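Local structure of HTH-type transcriptional regulator cbl (Escherichia coli K12, 2FYI) at residues H97-I102 with A111-I116; L105-I110 with D129-R134; R37-E42 with V205-E210. The protein is a LysR-family transcriptional regulator that may act as an accessory regulator within the cys regulon, present here as its cofactor-binding domain. All blocks are in the same frame, centred on the assembly; numbering follows the deposited sequence. Where two conformers were deposited one is given.

Interaction 1 (H97-I102 with A111-I116)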
loop_
_atom_site.group_PDB
_atom_site.type_symbol
_atom_site.label_atom_id
_atom_site.label_comp_id
_atom_site.label_asym_id
_atom_site.label_seq_id
_atom_site.Cartn_x
_atom_site.Cartn_y
_atom_site.Cartn_z
ATOM N N HIS A 97 -4.597 -5.453 25.683
ATOM C CA HIS A 97 -4.001 -6.727 25.287
ATOM C C HIS A 97 -3.048 -7.253 26.351
ATOM O O HIS A 97 -2.282 -6.482 26.962
ATOM C CB HIS A 97 -3.290 -6.534 23.944
ATOM C CG HIS A 97 -2.925 -7.809 23.253
ATOM N ND1 HIS A 97 -1.861 -8.594 23.644
ATOM C CD2 HIS A 97 -3.458 -8.414 22.166
ATOM C CE1 HIS A 97 -1.775 -9.643 22.843
ATOM N NE2 HIS A 97 -2.734 -9.560 21.939
ATOM N N PRO A 98 -3.098 -8.569 26.596
ATOM C CA PRO A 98 -2.138 -9.271 27.474
ATOM C C PRO A 98 -0.686 -8.709 27.392
ATOM O O PRO A 98 -0.030 -8.535 28.426
ATOM C CB PRO A 98 -2.224 -10.726 26.961
ATOM C CG PRO A 98 -3.620 -10.853 26.361
ATOM C CD PRO A 98 -4.112 -9.473 26.012
ATOM N N LEU A 99 -0.212 -8.403 26.184
ATOM C CA LEU A 99 1.148 -7.951 26.028
ATOM C C LEU A 99 1.435 -6.619 26.738
ATOM O O LEU A 99 2.592 -6.299 27.043
ATOM C CB LEU A 99 1.492 -7.906 24.539
ATOM C CG LEU A 99 1.789 -9.341 24.095
ATOM C CD1 LEU A 99 2.165 -9.425 22.625
ATOM C CD2 LEU A 99 2.869 -9.934 24.958
ATOM N N THR A 100 0.379 -5.864 27.010
ATOM C CA THR A 100 0.514 -4.585 27.693
ATOM C C THR A 100 0.660 -4.839 29.168
ATOM O O THR A 100 1.002 -3.932 29.929
ATOM C CB THR A 100 -0.733 -3.665 27.514
ATOM O OG1 THR A 100 -1.853 -4.224 28.206
ATOM C CG2 THR A 100 -1.099 -3.499 26.080
ATOM N N GLN A 101 0.345 -6.078 29.548
ATOM C CA GLN A 101 0.484 -6.583 30.917
ATOM C C GLN A 101 1.690 -7.527 31.093
ATOM O O GLN A 101 2.057 -7.878 32.198
ATOM C CB GLN A 101 -0.786 -7.343 31.321
ATOM C CG GLN A 101 -2.025 -6.480 31.468
ATOM C CD GLN A 101 -1.757 -5.284 32.369
ATOM O OE1 GLN A 101 -1.455 -5.430 33.574
ATOM N NE2 GLN A 101 -1.845 -4.081 31.791
ATOM N N ILE A 102 2.289 -7.974 30.005
ATOM C CA ILE A 102 3.484 -8.799 30.110
ATOM C C ILE A 102 4.742 -7.945 30.231
ATOM O O ILE A 102 5.011 -7.077 29.393
ATOM C CB ILE A 102 3.594 -9.769 28.914
ATOM C CG1 ILE A 102 2.648 -10.932 29.158
ATOM C CG2 ILE A 102 5.004 -10.321 28.752
ATOM C CD1 ILE A 102 2.476 -11.160 30.631
ATOM N N ALA A 111 6.353 -14.392 20.301
ATOM C CA ALA A 111 6.225 -15.439 19.290
ATOM C C ALA A 111 4.948 -16.286 19.423
ATOM O O ALA A 111 4.543 -16.970 18.485
ATOM C CB ALA A 111 7.451 -16.302 19.260
ATOM N N LYS A 112 4.327 -16.217 20.598
ATOM C CA LYS A 112 3.101 -16.937 20.919
ATOM C C LYS A 112 1.900 -16.411 20.195
ATOM O O LYS A 112 0.923 -17.141 20.077
ATOM C CB LYS A 112 2.802 -16.851 22.393
ATOM C CG LYS A 112 3.917 -17.398 23.192
ATOM C CD LYS A 112 3.439 -17.852 24.560
ATOM C CE LYS A 112 4.615 -18.105 25.522
ATOM N NZ LYS A 112 5.677 -18.986 24.901
ATOM N N TRP A 113 1.930 -15.172 19.707
ATOM C CA TRP A 113 0.690 -14.574 19.185
ATOM C C TRP A 113 0.665 -14.505 17.674
ATOM O O TRP A 113 1.725 -14.537 17.029
ATOM C CB TRP A 113 0.524 -13.181 19.732
ATOM C CG TRP A 113 0.649 -13.168 21.180
ATOM C CD1 TRP A 113 1.819 -13.225 21.941
ATOM C CD2 TRP A 113 -0.416 -13.115 22.088
ATOM N NE1 TRP A 113 1.503 -13.213 23.280
ATOM C CE2 TRP A 113 0.139 -13.153 23.395
ATOM C CE3 TRP A 113 -1.791 -13.045 21.931
ATOM C CZ2 TRP A 113 -0.632 -13.108 24.513
ATOM C CZ3 TRP A 113 -2.556 -13.030 23.029
ATOM C CH2 TRP A 113 -1.982 -13.046 24.321
ATOM N N PRO A 114 -0.541 -14.430 17.087
ATOM C CA PRO A 114 -0.666 -14.202 15.636
ATOM C C PRO A 114 0.009 -12.890 15.192
ATOM O O PRO A 114 -0.328 -11.859 15.716
ATOM C CB PRO A 114 -2.201 -14.129 15.439
ATOM C CG PRO A 114 -2.754 -14.903 16.572
ATOM C CD PRO A 114 -1.855 -14.600 17.733
ATOM N N LEU A 115 0.953 -12.910 14.261
ATOM C CA LEU A 115 1.567 -11.647 13.832
ATOM C C LEU A 115 0.985 -11.092 12.565
ATOM O O LEU A 115 0.621 -11.842 11.635
ATOM C CB LEU A 115 3.028 -11.794 13.559
ATOM C CG LEU A 115 3.778 -12.020 14.842
ATOM C CD1 LEU A 115 5.292 -11.889 14.566
ATOM C CD2 LEU A 115 3.283 -11.025 15.902
ATOM N N ILE A 116 0.928 -9.765 12.518
ATOM C CA ILE A 116 0.529 -9.069 11.330
ATOM C C ILE A 116 1.687 -8.175 11.011
ATOM O O ILE A 116 1.982 -7.238 11.736
ATOM C CB ILE A 116 -0.704 -8.229 11.564
ATOM C CG1 ILE A 116 -1.797 -9.069 12.182
ATOM C CG2 ILE A 116 -1.198 -7.608 10.262
ATOM C CD1 ILE A 116 -2.891 -8.211 12.664
#

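Interaction 2 (L105-I110 with D129-R134)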
loop_
_atom_site.group_PDB
_atom_site.type_symbol
_atom_site.label_atom_id
_atom_site.label_comp_id
_atom_site.label_asym_id
_atom_site.label_seq_id
_atom_site.Cartn_x
_atom_site.Cartn_y
_atom_site.Cartn_z
ATOM N N LEU A 105 9.226 -7.517 27.631
ATOM C CA LEU A 105 8.609 -8.120 26.489
ATOM C C LEU A 105 9.751 -8.917 25.885
ATOM O O LEU A 105 10.818 -8.360 25.695
ATOM C CB LEU A 105 8.265 -6.952 25.600
ATOM C CG LEU A 105 7.145 -7.020 24.605
ATOM C CD1 LEU A 105 5.900 -7.464 25.302
ATOM C CD2 LEU A 105 7.023 -5.613 24.140
ATOM N N THR A 106 9.590 -10.208 25.631
ATOM C CA THR A 106 10.702 -10.986 25.046
ATOM C C THR A 106 10.270 -11.530 23.691
ATOM O O THR A 106 9.060 -11.480 23.344
ATOM C CB THR A 106 11.066 -12.172 25.917
ATOM O OG1 THR A 106 9.975 -13.102 25.905
ATOM C CG2 THR A 106 11.363 -11.744 27.358
ATOM N N LEU A 107 11.230 -12.036 22.918
ATOM C CA LEU A 107 10.917 -12.575 21.584
ATOM C C LEU A 107 9.984 -13.752 21.718
ATOM O O LEU A 107 8.958 -13.829 21.052
ATOM C CB LEU A 107 12.171 -13.000 20.854
ATOM C CG LEU A 107 12.853 -11.833 20.151
ATOM C CD1 LEU A 107 14.291 -12.161 19.685
ATOM C CD2 LEU A 107 12.002 -11.419 18.995
ATOM N N GLU A 108 10.367 -14.636 22.624
ATOM C CA GLU A 108 9.625 -15.819 23.009
ATOM C C GLU A 108 8.152 -15.533 23.374
ATOM O O GLU A 108 7.256 -16.304 23.011
ATOM C CB GLU A 108 10.383 -16.468 24.163
ATOM C CG GLU A 108 11.935 -16.586 23.930
ATOM C CD GLU A 108 12.757 -15.287 24.168
ATOM O OE1 GLU A 108 12.196 -14.174 24.187
ATOM O OE2 GLU A 108 13.992 -15.382 24.311
ATOM N N SER A 109 7.898 -14.426 24.067
ATOM C CA SER A 109 6.554 -14.006 24.375
ATOM C C SER A 109 5.844 -13.584 23.121
ATOM O O SER A 109 4.705 -13.959 22.866
ATOM C CB SER A 109 6.567 -12.806 25.268
ATOM O OG SER A 109 6.971 -13.193 26.548
ATOM N N ILE A 110 6.477 -12.721 22.347
ATOM C CA ILE A 110 5.779 -12.207 21.211
ATOM C C ILE A 110 5.482 -13.385 20.301
ATOM O O ILE A 110 4.453 -13.410 19.622
ATOM C CB ILE A 110 6.625 -11.163 20.508
ATOM C CG1 ILE A 110 6.864 -9.982 21.464
ATOM C CG2 ILE A 110 5.999 -10.744 19.176
ATOM C CD1 ILE A 110 7.714 -8.822 20.861
ATOM N N ASP A 129 12.488 -11.780 11.054
ATOM C CA ASP A 129 12.755 -13.187 10.922
ATOM C C ASP A 129 14.047 -13.574 11.651
ATOM O O ASP A 129 14.091 -14.571 12.392
ATOM C CB ASP A 129 12.838 -13.556 9.449
ATOM C CG ASP A 129 11.454 -13.650 8.769
ATOM O OD1 ASP A 129 10.386 -13.669 9.453
ATOM O OD2 ASP A 129 11.424 -13.723 7.521
ATOM N N ASP A 130 15.105 -12.793 11.451
ATOM C CA ASP A 130 16.400 -13.117 12.041
ATOM C C ASP A 130 16.397 -13.056 13.544
ATOM O O ASP A 130 17.027 -13.866 14.216
ATOM C CB ASP A 130 17.450 -12.163 11.538
ATOM C CG ASP A 130 17.723 -12.348 10.069
ATOM O OD1 ASP A 130 17.135 -13.311 9.499
ATOM O OD2 ASP A 130 18.516 -11.540 9.495
ATOM N N ALA A 131 15.702 -12.065 14.082
ATOM C CA ALA A 131 15.590 -11.968 15.511
ATOM C C ALA A 131 15.015 -13.292 16.012
ATOM O O ALA A 131 15.621 -13.913 16.882
ATOM C CB ALA A 131 14.722 -10.826 15.894
ATOM N N PHE A 132 13.893 -13.745 15.438
ATOM C CA PHE A 132 13.259 -14.973 15.873
ATOM C C PHE A 132 14.126 -16.188 15.648
ATOM O O PHE A 132 14.173 -17.084 16.513
ATOM C CB PHE A 132 11.925 -15.178 15.185
ATOM C CG PHE A 132 10.823 -14.306 15.738
ATOM C CD1 PHE A 132 10.112 -13.443 14.906
ATOM C CD2 PHE A 132 10.512 -14.331 17.097
ATOM C CE1 PHE A 132 9.102 -12.630 15.400
ATOM C CE2 PHE A 132 9.502 -13.533 17.604
ATOM C CZ PHE A 132 8.799 -12.664 16.748
ATOM N N ALA A 133 14.821 -16.246 14.506
ATOM C CA ALA A 133 15.634 -17.433 14.222
ATOM C C ALA A 133 16.703 -17.598 15.267
ATOM O O ALA A 133 17.049 -18.702 15.620
ATOM C CB ALA A 133 16.236 -17.354 12.910
ATOM N N ARG A 134 17.235 -16.502 15.780
ATOM C CA ARG A 134 18.179 -16.632 16.875
ATOM C C ARG A 134 17.540 -17.346 18.056
ATOM O O ARG A 134 18.234 -17.971 18.796
ATOM C CB ARG A 134 18.728 -15.287 17.321
ATOM C CG ARG A 134 19.784 -14.700 16.407
ATOM C CD ARG A 134 20.092 -13.211 16.785
ATOM N NE ARG A 134 20.041 -12.288 15.629
ATOM C CZ ARG A 134 19.230 -11.228 15.508
ATOM N NH1 ARG A 134 18.375 -10.902 16.487
ATOM N NH2 ARG A 134 19.275 -10.487 14.394
#

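Interaction 3 (R37-E42 with V205-E210)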
loop_
_atom_site.group_PDB
_atom_site.type_symbol
_atom_site.label_atom_id
_atom_site.label_comp_id
_atom_site.label_asym_id
_atom_site.label_seq_id
_atom_site.Cartn_x
_atom_site.Cartn_y
_atom_site.Cartn_z
ATOM N N ARG A 37 9.734 22.193 -2.083
ATOM C CA ARG A 37 8.850 23.006 -2.898
ATOM C C ARG A 37 9.022 24.497 -2.637
ATOM O O ARG A 37 8.874 25.296 -3.552
ATOM C CB ARG A 37 7.409 22.540 -2.758
ATOM C CG ARG A 37 7.168 21.229 -3.538
ATOM C CD ARG A 37 5.737 20.645 -3.447
ATOM N NE ARG A 37 4.751 21.426 -4.202
ATOM C CZ ARG A 37 3.459 21.474 -3.876
ATOM N NH1 ARG A 37 3.037 20.783 -2.824
ATOM N NH2 ARG A 37 2.591 22.210 -4.571
ATOM N N GLU A 38 9.351 24.881 -1.404
ATOM C CA GLU A 38 9.708 26.279 -1.102
ATOM C C GLU A 38 10.976 26.661 -1.835
ATOM O O GLU A 38 11.032 27.630 -2.580
ATOM C CB GLU A 38 10.043 26.413 0.362
ATOM C CG GLU A 38 8.990 25.860 1.267
ATOM C CD GLU A 38 8.219 26.981 1.938
ATOM O OE1 GLU A 38 8.153 28.094 1.337
ATOM O OE2 GLU A 38 7.702 26.750 3.064
ATOM N N LEU A 39 12.012 25.880 -1.581
ATOM C CA LEU A 39 13.308 26.094 -2.175
ATOM C C LEU A 39 13.240 26.121 -3.685
ATOM O O LEU A 39 13.837 26.971 -4.309
ATOM C CB LEU A 39 14.228 24.964 -1.763
ATOM C CG LEU A 39 15.669 25.166 -2.163
ATOM C CD1 LEU A 39 16.207 26.176 -1.183
ATOM C CD2 LEU A 39 16.438 23.850 -2.084
ATOM N N PHE A 40 12.524 25.180 -4.280
ATOM C CA PHE A 40 12.473 25.092 -5.744
ATOM C C PHE A 40 11.058 25.214 -6.275
ATOM O O PHE A 40 10.503 24.262 -6.818
ATOM C CB PHE A 40 13.074 23.774 -6.268
ATOM C CG PHE A 40 14.553 23.690 -6.147
ATOM C CD1 PHE A 40 15.374 24.391 -7.009
ATOM C CD2 PHE A 40 15.134 22.903 -5.172
ATOM C CE1 PHE A 40 16.743 24.314 -6.908
ATOM C CE2 PHE A 40 16.530 22.823 -5.061
ATOM C CZ PHE A 40 17.328 23.529 -5.935
ATOM N N PRO A 41 10.483 26.407 -6.181
ATOM C CA PRO A 41 9.096 26.567 -6.539
ATOM C C PRO A 41 8.804 26.243 -7.997
ATOM O O PRO A 41 7.714 25.819 -8.302
ATOM C CB PRO A 41 8.839 28.041 -6.271
ATOM C CG PRO A 41 10.145 28.653 -6.402
ATOM C CD PRO A 41 11.095 27.679 -5.805
ATOM N N GLU A 42 9.755 26.417 -8.900
ATOM C CA GLU A 42 9.476 26.144 -10.307
ATOM C C GLU A 42 9.841 24.737 -10.781
ATOM O O GLU A 42 9.778 24.457 -11.969
ATOM C CB GLU A 42 10.171 27.155 -11.196
ATOM C CG GLU A 42 9.674 28.538 -10.969
ATOM C CD GLU A 42 8.301 28.756 -11.559
ATOM O OE1 GLU A 42 8.266 29.295 -12.700
ATOM O OE2 GLU A 42 7.286 28.388 -10.900
ATOM N N VAL A 205 18.486 17.739 -8.193
ATOM C CA VAL A 205 18.548 16.367 -7.681
ATOM C C VAL A 205 19.615 16.391 -6.618
ATOM O O VAL A 205 19.415 15.883 -5.522
ATOM C CB VAL A 205 18.985 15.349 -8.761
ATOM C CG1 VAL A 205 19.216 13.949 -8.159
ATOM C CG2 VAL A 205 18.008 15.332 -9.910
ATOM N N TRP A 206 20.752 17.013 -6.939
ATOM C CA TRP A 206 21.875 17.049 -5.997
ATOM C C TRP A 206 21.440 17.732 -4.707
ATOM O O TRP A 206 21.757 17.272 -3.610
ATOM C CB TRP A 206 23.102 17.735 -6.588
ATOM C CG TRP A 206 23.631 17.097 -7.817
ATOM C CD1 TRP A 206 23.728 17.663 -9.080
ATOM C CD2 TRP A 206 24.154 15.778 -7.935
ATOM N NE1 TRP A 206 24.291 16.767 -9.965
ATOM C CE2 TRP A 206 24.558 15.600 -9.289
ATOM C CE3 TRP A 206 24.324 14.723 -7.038
ATOM C CZ2 TRP A 206 25.117 14.397 -9.752
ATOM C CZ3 TRP A 206 24.878 13.535 -7.498
ATOM C CH2 TRP A 206 25.267 13.382 -8.839
ATOM N N ARG A 207 20.674 18.810 -4.848
ATOM C CA ARG A 207 20.179 19.485 -3.675
ATOM C C ARG A 207 19.217 18.658 -2.829
ATOM O O ARG A 207 19.295 18.681 -1.613
ATOM C CB ARG A 207 19.537 20.809 -4.016
ATOM C CG ARG A 207 19.317 21.577 -2.733
ATOM C CD ARG A 207 20.659 22.078 -2.186
ATOM N NE ARG A 207 20.963 23.361 -2.820
ATOM C CZ ARG A 207 20.600 24.545 -2.310
ATOM N NH1 ARG A 207 19.959 24.593 -1.131
ATOM N NH2 ARG A 207 20.892 25.682 -2.957
ATOM N N PHE A 208 18.305 17.935 -3.465
ATOM C CA PHE A 208 17.345 17.146 -2.720
ATOM C C PHE A 208 18.029 16.234 -1.728
ATOM O O PHE A 208 17.586 16.089 -0.595
ATOM C CB PHE A 208 16.507 16.294 -3.656
ATOM C CG PHE A 208 15.401 15.558 -2.958
ATOM C CD1 PHE A 208 14.136 16.101 -2.876
ATOM C CD2 PHE A 208 15.633 14.326 -2.353
ATOM C CE1 PHE A 208 13.117 15.423 -2.206
ATOM C CE2 PHE A 208 14.608 13.641 -1.687
ATOM C CZ PHE A 208 13.359 14.197 -1.616
ATOM N N LEU A 209 19.111 15.602 -2.163
ATOM C CA LEU A 209 19.795 14.652 -1.300
ATOM C C LEU A 209 20.325 15.387 -0.104
ATOM O O LEU A 209 20.196 14.921 1.026
ATOM C CB LEU A 209 20.935 13.916 -2.020
ATOM C CG LEU A 209 20.541 12.894 -3.091
ATOM C CD1 LEU A 209 21.396 11.681 -2.991
ATOM C CD2 LEU A 209 19.122 12.480 -2.886
ATOM N N GLU A 210 20.906 16.550 -0.348
ATOM C CA GLU A 210 21.531 17.317 0.727
ATOM C C GLU A 210 20.495 17.746 1.780
ATOM O O GLU A 210 20.592 17.452 2.980
ATOM C CB GLU A 210 22.218 18.522 0.121
ATOM C CG GLU A 210 23.023 19.287 1.096
ATOM C CD GLU A 210 23.096 20.727 0.673
ATOM O OE1 GLU A 210 23.942 21.069 -0.208
ATOM O OE2 GLU A 210 22.270 21.513 1.206
#

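Interaction 1 (H97-I102 with A111-I116)
Between the two segments every contact is made by Trp113, which lays one face of its indole over His97 CE1 and Leu99 CD1. The two aromatic groups meet obliquely, their planes at 57°, and His97 CE1 comes 3.5 Å from Trp113 CZ3. Nearer the pyrrole end, Leu99 CD1 makes a CH-pi contact, 4.0 Å from the centroid of the Trp113 five-membered ring and close to its normal. Apolar contact is completed by Pro98, whose CG reaches Trp113 CH2 at 3.4 Å. The contact lies in the LysR substrate-binding domain, of periplasmic-binding-protein type, where Trp113 stands just before strand 115-118; Ile161 of the neighbouring strand 161-165 touches His97, Leu99 and Trp113. An alanine in place of Trp113 is likely to open a gap beside that strand and leave His97 and Leu99 without the surface they lie on. Polar bonds shape the loop itself. With CG anti to the backbone N (chi1 -166°), the His97 imidazole swings to the side of its own carbonyl carbon, where ND1 accepts from Leu99 N at 3.0 Å, nearly straight and in the ring plane, which holds the ring's rotation. His97 O accepts from both Thr100 N and Thr100 OG1.

Interaction 2 (L105-I110 with D129-R134)
The helical turn that brings Phe132 to Leu107 is closed by the shortest polar bond of the two segments, Ala133 N to Asp129 O at 2.8 Å. Asp129 also forms a salt bridge through OD1 with Arg125 NE. On the other side, Ile110 N bonds to Thr106 O, closing the single turn of helix 107-110. Thr106 is its N-cap residue; its OG1 lies 3.1 Å from Ser109 OG, a hydrogen bond in which either hydroxyl could be the donor. Leu107 then divides its two methyls between two neighbours. CD2 sits above the plane of the phenyl ring, offset toward its CD2-CE2 side, 3.6 Å from Phe132 CE2, while CD1 lies against the helix backbone, 3.6 Å from Ala131 O, and also meets the methyl Ala131 CB. The edge of the same ring meets the backbone of the short helix instead: Leu107 O lies in its plane, 3.5 Å from Phe132 CE2, where the electropositive rim of the phenyl would probably suit a carbonyl oxygen. In this domain of the periplasmic-binding-protein type, the contact joins the short helix just before strand 115-118 to helix 125-134, which comes after it. Phe186 from a loop touches Leu107 and Ala131, and Ile110 also packs on Leu91 of strand 79-94. Ile110 comes to the ring edge as well, with its CG2 branch, which stands anti to the backbone N and ends 4.2 Å from Phe132 CZ, the two side chains crossing at about a right angle.

Interaction 3 (R37-E42 with V205-E210)
Leu39 and Arg207 mark the nearest backbone approach, with CA atoms 9.7 Å apart where helix 29-39 ends and Phe40 turns away from helical geometry, facing the continuous helix 203-212. Arg207 leaves its helix with CG anti to the backbone N (chi1 -168°), then bends at chi2 and chi3, which brings its guanidinium against Leu39. Leu39 CD2 lies over one face of that group, 3.7 Å from Arg207 NH1, and is equally near Arg207 CG; the two side chains cross at about a right angle. Phe40 instead offers its ring edge to the aliphatic start of the arginine: Phe40 CE2 is 3.8 Å from Arg207 CB, and Arg207 CG lies in the plane of the Phe40 ring. The ring and guanidinium planes are 70° apart. Phe40 also meets Phe36, and Met8 touches Arg207. Arg37, on the same helix, packs on Leu157 of the second subunit. Helix 29-39 belongs to the beta-alpha-beta crossover linking the parallel strands 14-20 and 43-49, while Phe208 anchors helix 203-212 on Leu16 and Ile18 of strand 14-20; the chain returns to its first lobe, strand 189-196 antiparallel to 66-69, as in the type 2 periplasmic-binding-protein fold.

In the fold
From the N terminus, the chain first passes 37-42, whose partner 205-210 comes 163 residues later, so interaction 3 closes a long loop that encloses both others and joins early and late helices of one lobe. Within it, 97-102 is followed by 105-110, then 111-116 and 129-134: interactions 1 and 2 cross, since interaction 2 begins inside the short loop of interaction 1 and ends beyond it. They also touch, Ala111 and Leu115 packing on Phe132, and together tie the loop after strand 79-94, helix 107-110, strand 115-118 and helix 125-134. Interaction 3 lies on the opposite side of the chain's centre, its centre 42 to 44 Å from theirs.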